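Sefir domain protein (Bacillus cereus F65185, PDB 5Y8E) probably mediates protein-protein association in signalling through SEFIR-SEFIR interactions, as a prokaryotic member of the SEFIR family. Local coordinates at residues 32-36 with 37-41; 20-23 with 24-28. All blocks are in the same frame, centred on the assembly; numbering follows the deposited sequence.

From the N terminus the chain runs through strand 3-7 into helix 13-29, and contact 2 (20-23 with 24-28) lies wholly within that helix, joining successive turns. The chain then leaves the helix for strand 33-35, which pairs parallel to strand 3-7, and contact 1 (32-36 with 37-41) closes the turn that follows this strand on the way to helix 47-57. The two contacts come in series, neither nested nor crossed, with centres about 10 Å apart. They still touch: Trp39 of contact 1 lies against Ala23 and Asn24, and Met27 of contact 2 packs on Glu33 and Val34. Together they fasten helix 13-29 to strand 33-35, the second strand of the beta-alpha-beta unit, and to the turn that follows it.

Contact 1: residues 32-36 with 37-41; sequences VEVIL and DRWHG
The carbonyl oxygen of Leu36 is gripped from the turn that follows it: Trp39 N gives it a weak, bent bond of 3.1 Å (129° at the hydrogen), and His40 N adds a longer weak one. The imidazole of His40 also brings its edge to this oxygen, with CD2 3.2 Å from Leu36 O and the oxygen near the ring plane. The same ring also meets that of Phe50 in helix 47-57, the two planes inclined at about 50°. The indole of Trp39 folds back over the strand end. With chi1 at -175°, Leu36 swings CG away from its own backbone N, and methyl CD2 stands over the six-membered ring of Trp39, 4.0 Å from its centroid, in a CH-pi contact. Val34 meets the same ring differently: Val34 O lies at its edge, while Val34 CB approaches Trp39 CZ3 at 4.0 Å. Asp37 turns its carboxylate back so that OD1 accepts a weak 2.7 Å bond from Arg38 N; its strongest polar partner is Tyr8 OH, also at OD1, while OD2 is hydrogen-bonded to Trp10 NE1. With helical backbone angles from Asp37 to Trp39 but without a helix's regular bonds, the chain makes a tight turn at the C-terminal end of a parallel strand, where it leaves the sheet of this SEFIR domain.

Contact 2: residues 20-23 with 24-28; sequences LDLA and NKLMK
Leu20 and Asn24 lie side by side one helical turn apart, their side chains pointing the same way. Asn24 N donates to Leu20 O at 3.0 Å, and the amide of the same residue leans back along the helix: with chi1 at -87° and chi2 at -60°, ND2 comes within 3.3 Å of Leu20 O for a second, weak bond. The carbonyl therefore takes both a main-chain and a side-chain N-H. That amide nitrogen also passes Leu20 CD1 at 3.9 Å, and a water joins it to Asp21, donating to Asp21 OD1 at 2.8 Å and accepting a weak bond from Asn24 ND2. On another flank Leu22 and Leu26 use different conformations. Leu22 sends CG anti to its backbone N, whereas Leu26 CG is anti to the carbonyl carbon (chi1 -73°), and with an extended chi2 its CD1 reaches back to Leu22 CG at 4.1 Å. Both leucines continue onto Tyr135 of helix 131-143. Lys25 runs fully extended from CB, which rests 3.3 Å from Asp21 O, and its ammonium makes a cation-pi contact with Tyr135. Ala23 and Met27 face strand 33-35, touching Val34. With one side on the sheet, another on a neighbouring helix and a polar flank at Asp21 and Asn24, this is the amphipathic crossover helix of a right-handed beta-alpha-beta unit.

Contact 1: residues 32-36 with 37-41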
ATOM      1  N   VAL A  32      12.838  -4.457  -7.379  1.00 15.96           N
ATOM      2  CA  VAL A  32      11.491  -5.012  -7.471  1.00 17.14           C
ATOM      3  C   VAL A  32      10.760  -4.469  -8.688  1.00 19.12           C
ATOM      4  O   VAL A  32      11.170  -3.465  -9.277  1.00 20.23           O
ATOM      5  CB  VAL A  32      10.649  -4.735  -6.207  1.00 20.85           C
ATOM      6  CG1 VAL A  32      11.320  -5.312  -4.963  1.00 20.01           C
ATOM      7  CG2 VAL A  32      10.385  -3.245  -6.046  1.00 16.81           C
ATOM      8  N   GLU A  33       9.679  -5.144  -9.065  1.00 13.63           N
ATOM      9  CA  GLU A  33       8.791  -4.658 -10.109  1.00 13.09           C
ATOM     10  C   GLU A  33       7.631  -3.954  -9.438  1.00 13.21           C
ATOM     11  O   GLU A  33       7.030  -4.503  -8.513  1.00 15.46           O
ATOM     12  CB  GLU A  33       8.268  -5.828 -10.942  1.00 17.44           C
ATOM     13  CG  GLU A  33       9.357  -6.570 -11.706  1.00 22.65           C
ATOM     14  CD  GLU A  33       9.942  -5.741 -12.828  1.00 34.86           C
ATOM     15  OE1 GLU A  33       9.332  -4.720 -13.206  1.00 38.85           O
ATOM     16  OE2 GLU A  33      11.017  -6.107 -13.339  1.00 45.37           O
ATOM     17  N   VAL A  34       7.321  -2.739  -9.882  1.00 11.14           N
ATOM     18  CA  VAL A  34       6.229  -1.983  -9.273  1.00 10.13           C
ATOM     19  C   VAL A  34       5.052  -1.873 -10.228  1.00 12.89           C
ATOM     20  O   VAL A  34       5.217  -1.531 -11.407  1.00 13.32           O
ATOM     21  CB  VAL A  34       6.676  -0.577  -8.782  1.00  9.58           C
ATOM     22  CG1 VAL A  34       5.477   0.235  -8.302  1.00 11.97           C
ATOM     23  CG2 VAL A  34       7.693  -0.708  -7.663  1.00  9.58           C
ATOM     24  N   ILE A  35       3.872  -2.208  -9.712  1.00  9.69           N
ATOM     25  CA  ILE A  35       2.619  -2.006 -10.424  1.00  9.58           C
ATOM     26  C   ILE A  35       2.008  -0.672  -9.995  1.00 10.68           C
ATOM     27  O   ILE A  35       1.544  -0.527  -8.858  1.00  9.17           O
ATOM     28  CB  ILE A  35       1.615  -3.150 -10.133  1.00  9.80           C
ATOM     29  CG1 ILE A  35       2.246  -4.507 -10.463  1.00 13.42           C
ATOM     30  CG2 ILE A  35       0.333  -2.938 -10.929  1.00 10.09           C
ATOM     31  CD1 ILE A  35       1.436  -5.725  -9.970  1.00 15.54           C
ATOM     32  N   LEU A  36       2.007   0.295 -10.908  1.00 11.36           N
ATOM     33  CA  LEU A  36       1.544   1.652 -10.609  1.00 10.28           C
ATOM     34  C   LEU A  36       0.513   2.101 -11.639  1.00 12.17           C
ATOM     35  O   LEU A  36       0.743   1.975 -12.847  1.00 13.87           O
ATOM     36  CB  LEU A  36       2.733   2.630 -10.600  1.00 10.09           C
ATOM     37  CG  LEU A  36       2.424   4.072 -10.185  1.00 13.97           C
ATOM     38  CD1 LEU A  36       1.949   4.133  -8.728  1.00 13.32           C
ATOM     39  CD2 LEU A  36       3.647   4.962 -10.402  1.00 12.88           C
ATOM     40  N   ASP A  37      -0.611   2.635 -11.164  1.00 11.09           N
ATOM     41  CA  ASP A  37      -1.706   3.046 -12.049  1.00 13.69           C
ATOM     42  C   ASP A  37      -1.278   3.962 -13.201  1.00 14.29           C
ATOM     43  O   ASP A  37      -1.698   3.781 -14.345  1.00 17.36           O
ATOM     44  CB  ASP A  37      -2.857   3.675 -11.242  1.00 13.07           C
ATOM     45  CG  ASP A  37      -2.418   4.872 -10.392  1.00 15.61           C
ATOM     46  OD1 ASP A  37      -1.212   5.209 -10.339  1.00 14.27           O
ATOM     47  OD2 ASP A  37      -3.303   5.478  -9.748  1.00 15.17           O
ATOM     48  N   ARG A  38      -0.417   4.925 -12.913  1.00 14.63           N
ATOM     49  CA  ARG A  38      -0.061   5.902 -13.938  1.00 17.38           C
ATOM     50  C   ARG A  38       0.811   5.341 -15.053  1.00 15.54           C
ATOM     51  O   ARG A  38       0.738   5.799 -16.196  1.00 18.30           O
ATOM     52  CB  ARG A  38       0.541   7.137 -13.298  1.00 18.61           C
ATOM     53  CG  ARG A  38      -0.443   7.784 -12.346  1.00 23.36           C
ATOM     54  CD  ARG A  38       0.200   8.887 -11.566  1.00 15.01           C
ATOM     55  NE  ARG A  38       0.600   9.991 -12.427  1.00 16.56           N
ATOM     56  CZ  ARG A  38       1.392  10.974 -12.023  1.00 17.96           C
ATOM     57  NH1 ARG A  38       1.864  10.958 -10.787  1.00 12.94           N
ATOM     58  NH2 ARG A  38       1.721  11.959 -12.851  1.00 19.18           N
ATOM     59  N   TRP A  39       1.592   4.314 -14.731  1.00 11.07           N
ATOM     60  CA  TRP A  39       2.417   3.645 -15.730  1.00 12.41           C
ATOM     61  C   TRP A  39       1.560   2.771 -16.638  1.00 12.30           C
ATOM     62  O   TRP A  39       1.979   2.405 -17.736  1.00 16.14           O
ATOM     63  CB  TRP A  39       3.512   2.808 -15.062  1.00 10.74           C
ATOM     64  CG  TRP A  39       4.606   3.648 -14.450  1.00 12.98           C
ATOM     65  CD1 TRP A  39       4.894   4.959 -14.734  1.00 16.38           C
ATOM     66  CD2 TRP A  39       5.547   3.239 -13.448  1.00 10.56           C
ATOM     67  NE1 TRP A  39       5.964   5.381 -13.974  1.00 14.64           N
ATOM     68  CE2 TRP A  39       6.380   4.345 -13.177  1.00 17.72           C
ATOM     69  CE3 TRP A  39       5.773   2.042 -12.764  1.00 10.46           C
ATOM     70  CZ2 TRP A  39       7.419   4.286 -12.238  1.00 14.16           C
ATOM     71  CZ3 TRP A  39       6.800   1.985 -11.837  1.00 11.71           C
ATOM     72  CH2 TRP A  39       7.610   3.099 -11.581  1.00 14.76           C
ATOM     73  N   HIS A  40       0.356   2.457 -16.169  1.00 13.77           N
ATOM     74  CA  HIS A  40      -0.607   1.668 -16.929  1.00 15.25           C
ATOM     75  C   HIS A  40      -1.696   2.532 -17.552  1.00 18.01           C
ATOM     76  O   HIS A  40      -2.564   2.022 -18.264  1.00 17.00           O
ATOM     77  CB  HIS A  40      -1.238   0.596 -16.035  1.00 14.53           C
ATOM     78  CG  HIS A  40      -0.311  -0.533 -15.706  1.00 17.05           C
ATOM     79  ND1 HIS A  40      -0.310  -1.723 -16.400  1.00 24.68           N
ATOM     80  CD2 HIS A  40       0.651  -0.647 -14.760  1.00 14.19           C
ATOM     81  CE1 HIS A  40       0.615  -2.523 -15.896  1.00 26.52           C
ATOM     82  NE2 HIS A  40       1.210  -1.895 -14.899  1.00 16.52           N
ATOM     83  N   GLY A  41      -1.650   3.836 -17.289  1.00 13.18           N
ATOM     84  CA  GLY A  41      -2.622   4.762 -17.855  1.00 15.75           C
ATOM     85  C   GLY A  41      -4.060   4.426 -17.506  1.00 17.16           C
ATOM     86  O   GLY A  41      -4.966   4.543 -18.344  1.00 15.00           O
TER

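Contact 2: residues 20-23 with 24-28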
ATOM      1  N   LEU A  20       4.938   8.528  -6.902  1.00 10.54           N
ATOM      2  CA  LEU A  20       5.702   8.294  -8.126  1.00 13.31           C
ATOM      3  C   LEU A  20       7.208   8.186  -7.847  1.00 10.61           C
ATOM      4  O   LEU A  20       7.884   7.291  -8.374  1.00 11.99           O
ATOM      5  CB  LEU A  20       5.424   9.396  -9.154  1.00 16.18           C
ATOM      6  CG  LEU A  20       6.160   9.270 -10.490  1.00 19.36           C
ATOM      7  CD1 LEU A  20       5.718   8.015 -11.239  1.00 18.50           C
ATOM      8  CD2 LEU A  20       5.958  10.511 -11.359  1.00 20.07           C
ATOM      9  N   ASP A  21       7.732   9.091  -7.021  1.00 10.58           N
ATOM     10  CA  ASP A  21       9.146   9.056  -6.650  1.00 12.23           C
ATOM     11  C   ASP A  21       9.484   7.746  -5.938  1.00 11.35           C
ATOM     12  O   ASP A  21      10.548   7.165  -6.162  1.00 14.03           O
ATOM     13  CB  ASP A  21       9.507  10.236  -5.731  1.00 16.97           C
ATOM     14  CG  ASP A  21       9.542  11.571  -6.448  1.00 19.48           C
ATOM     15  OD1 ASP A  21       9.540  11.610  -7.697  1.00 20.80           O
ATOM     16  OD2 ASP A  21       9.579  12.605  -5.742  1.00 20.37           O
ATOM     17  N   LEU A  22       8.577   7.288  -5.079  1.00 11.06           N
ATOM     18  CA  LEU A  22       8.769   6.029  -4.349  1.00 11.24           C
ATOM     19  C   LEU A  22       8.767   4.840  -5.301  1.00 11.00           C
ATOM     20  O   LEU A  22       9.606   3.944  -5.190  1.00 12.14           O
ATOM     21  CB  LEU A  22       7.683   5.846  -3.287  1.00 10.79           C
ATOM     22  CG  LEU A  22       7.903   4.612  -2.409  1.00 12.10           C
ATOM     23  CD1 LEU A  22       9.160   4.811  -1.558  1.00 15.06           C
ATOM     24  CD2 LEU A  22       6.695   4.350  -1.544  1.00 13.88           C
ATOM     25  N   ALA A  23       7.858   4.834  -6.250  1.00  8.46           N
ATOM     26  CA  ALA A  23       7.789   3.776  -7.225  1.00 11.54           C
ATOM     27  C   ALA A  23       9.095   3.649  -8.034  1.00 11.52           C
ATOM     28  O   ALA A  23       9.639   2.619  -8.232  1.00  9.97           O
ATOM     29  CB  ALA A  23       6.626   4.023  -8.151  1.00 10.73           C
ATOM     30  N   ASN A  24       9.588   4.805  -8.449  1.00 12.80           N
ATOM     31  CA  ASN A  24      10.807   4.831  -9.234  1.00 11.35           C
ATOM     32  C   ASN A  24      11.954   4.336  -8.390  1.00 13.36           C
ATOM     33  O   ASN A  24      12.753   3.609  -8.826  1.00 12.45           O
ATOM     34  CB  ASN A  24      11.087   6.200  -9.806  1.00 15.17           C
ATOM     35  CG  ASN A  24      10.406   6.413 -11.140  1.00 17.97           C
ATOM     36  OD1 ASN A  24      10.634   5.722 -12.055  1.00 23.65           O
ATOM     37  ND2 ASN A  24       9.554   7.334 -11.196  1.00 20.98           N
ATOM     38  N   LYS A  25      11.987   4.780  -7.172  1.00 11.22           N
ATOM     39  CA  LYS A  25      13.082   4.447  -6.275  1.00 13.95           C
ATOM     40  C   LYS A  25      13.150   2.938  -6.018  1.00 13.90           C
ATOM     41  O   LYS A  25      14.168   2.336  -6.048  1.00 12.60           O
ATOM     42  CB  LYS A  25      12.942   5.217  -4.979  1.00 11.28           C
ATOM     43  CG  LYS A  25      14.108   5.034  -4.028  1.00 12.65           C
ATOM     44  CD  LYS A  25      14.040   5.949  -2.843  1.00 13.30           C
ATOM     45  CE  LYS A  25      15.194   5.816  -1.896  1.00 16.94           C
ATOM     46  NZ  LYS A  25      15.034   6.573  -0.646  1.00 20.23           N
ATOM     47  N   LEU A  26      11.972   2.376  -5.765  1.00 10.49           N
ATOM     48  CA  LEU A  26      11.866   0.952  -5.530  1.00  9.36           C
ATOM     49  C   LEU A  26      12.394   0.126  -6.702  1.00 11.55           C
ATOM     50  O   LEU A  26      13.031  -0.848  -6.489  1.00 13.18           O
ATOM     51  CB  LEU A  26      10.424   0.531  -5.228  1.00  9.70           C
ATOM     52  CG  LEU A  26       9.854   0.909  -3.878  1.00 10.74           C
ATOM     53  CD1 LEU A  26       8.336   0.766  -3.823  1.00  8.55           C
ATOM     54  CD2 LEU A  26      10.517   0.195  -2.786  1.00 12.74           C
ATOM     55  N   MET A  27      12.092   0.554  -7.900  1.00 11.41           N
ATOM     56  CA  MET A  27      12.547  -0.185  -9.065  1.00 12.15           C
ATOM     57  C   MET A  27      14.062   0.039  -9.282  1.00 15.15           C
ATOM     58  O   MET A  27      14.771  -0.838  -9.640  1.00 16.77           O
ATOM     59  CB  MET A  27      11.745   0.171 -10.313  1.00 20.00           C
ATOM     60  CG  MET A  27      10.315  -0.351 -10.263  1.00 20.00           C
ATOM     61  SD  MET A  27       9.536  -0.544 -11.916  1.00 20.00           S
ATOM     62  CE  MET A  27      10.609  -1.717 -12.582  1.00 20.00           C
ATOM     63  N   LYS A  28      14.509   1.246  -9.027  1.00 14.42           N
ATOM     64  CA  LYS A  28      15.908   1.593  -9.273  1.00 16.37           C
ATOM     65  C   LYS A  28      16.850   0.985  -8.250  1.00 19.62           C
ATOM     66  O   LYS A  28      17.904   0.522  -8.591  1.00 19.30           O
ATOM     67  CB  LYS A  28      16.111   3.121  -9.361  1.00 16.26           C
ATOM     68  CG  LYS A  28      17.543   3.541  -9.394  1.00 26.56           C
ATOM     69  CD  LYS A  28      17.802   4.847 -10.122  1.00 35.15           C
ATOM     70  CE  LYS A  28      19.242   5.383  -9.863  1.00 41.29           C
ATOM     71  NZ  LYS A  28      19.335   6.849 -10.041  1.00 43.01           N
TER
HETATM   72  O   HOH W   1       9.873  10.153 -10.082  1.00 28.94           O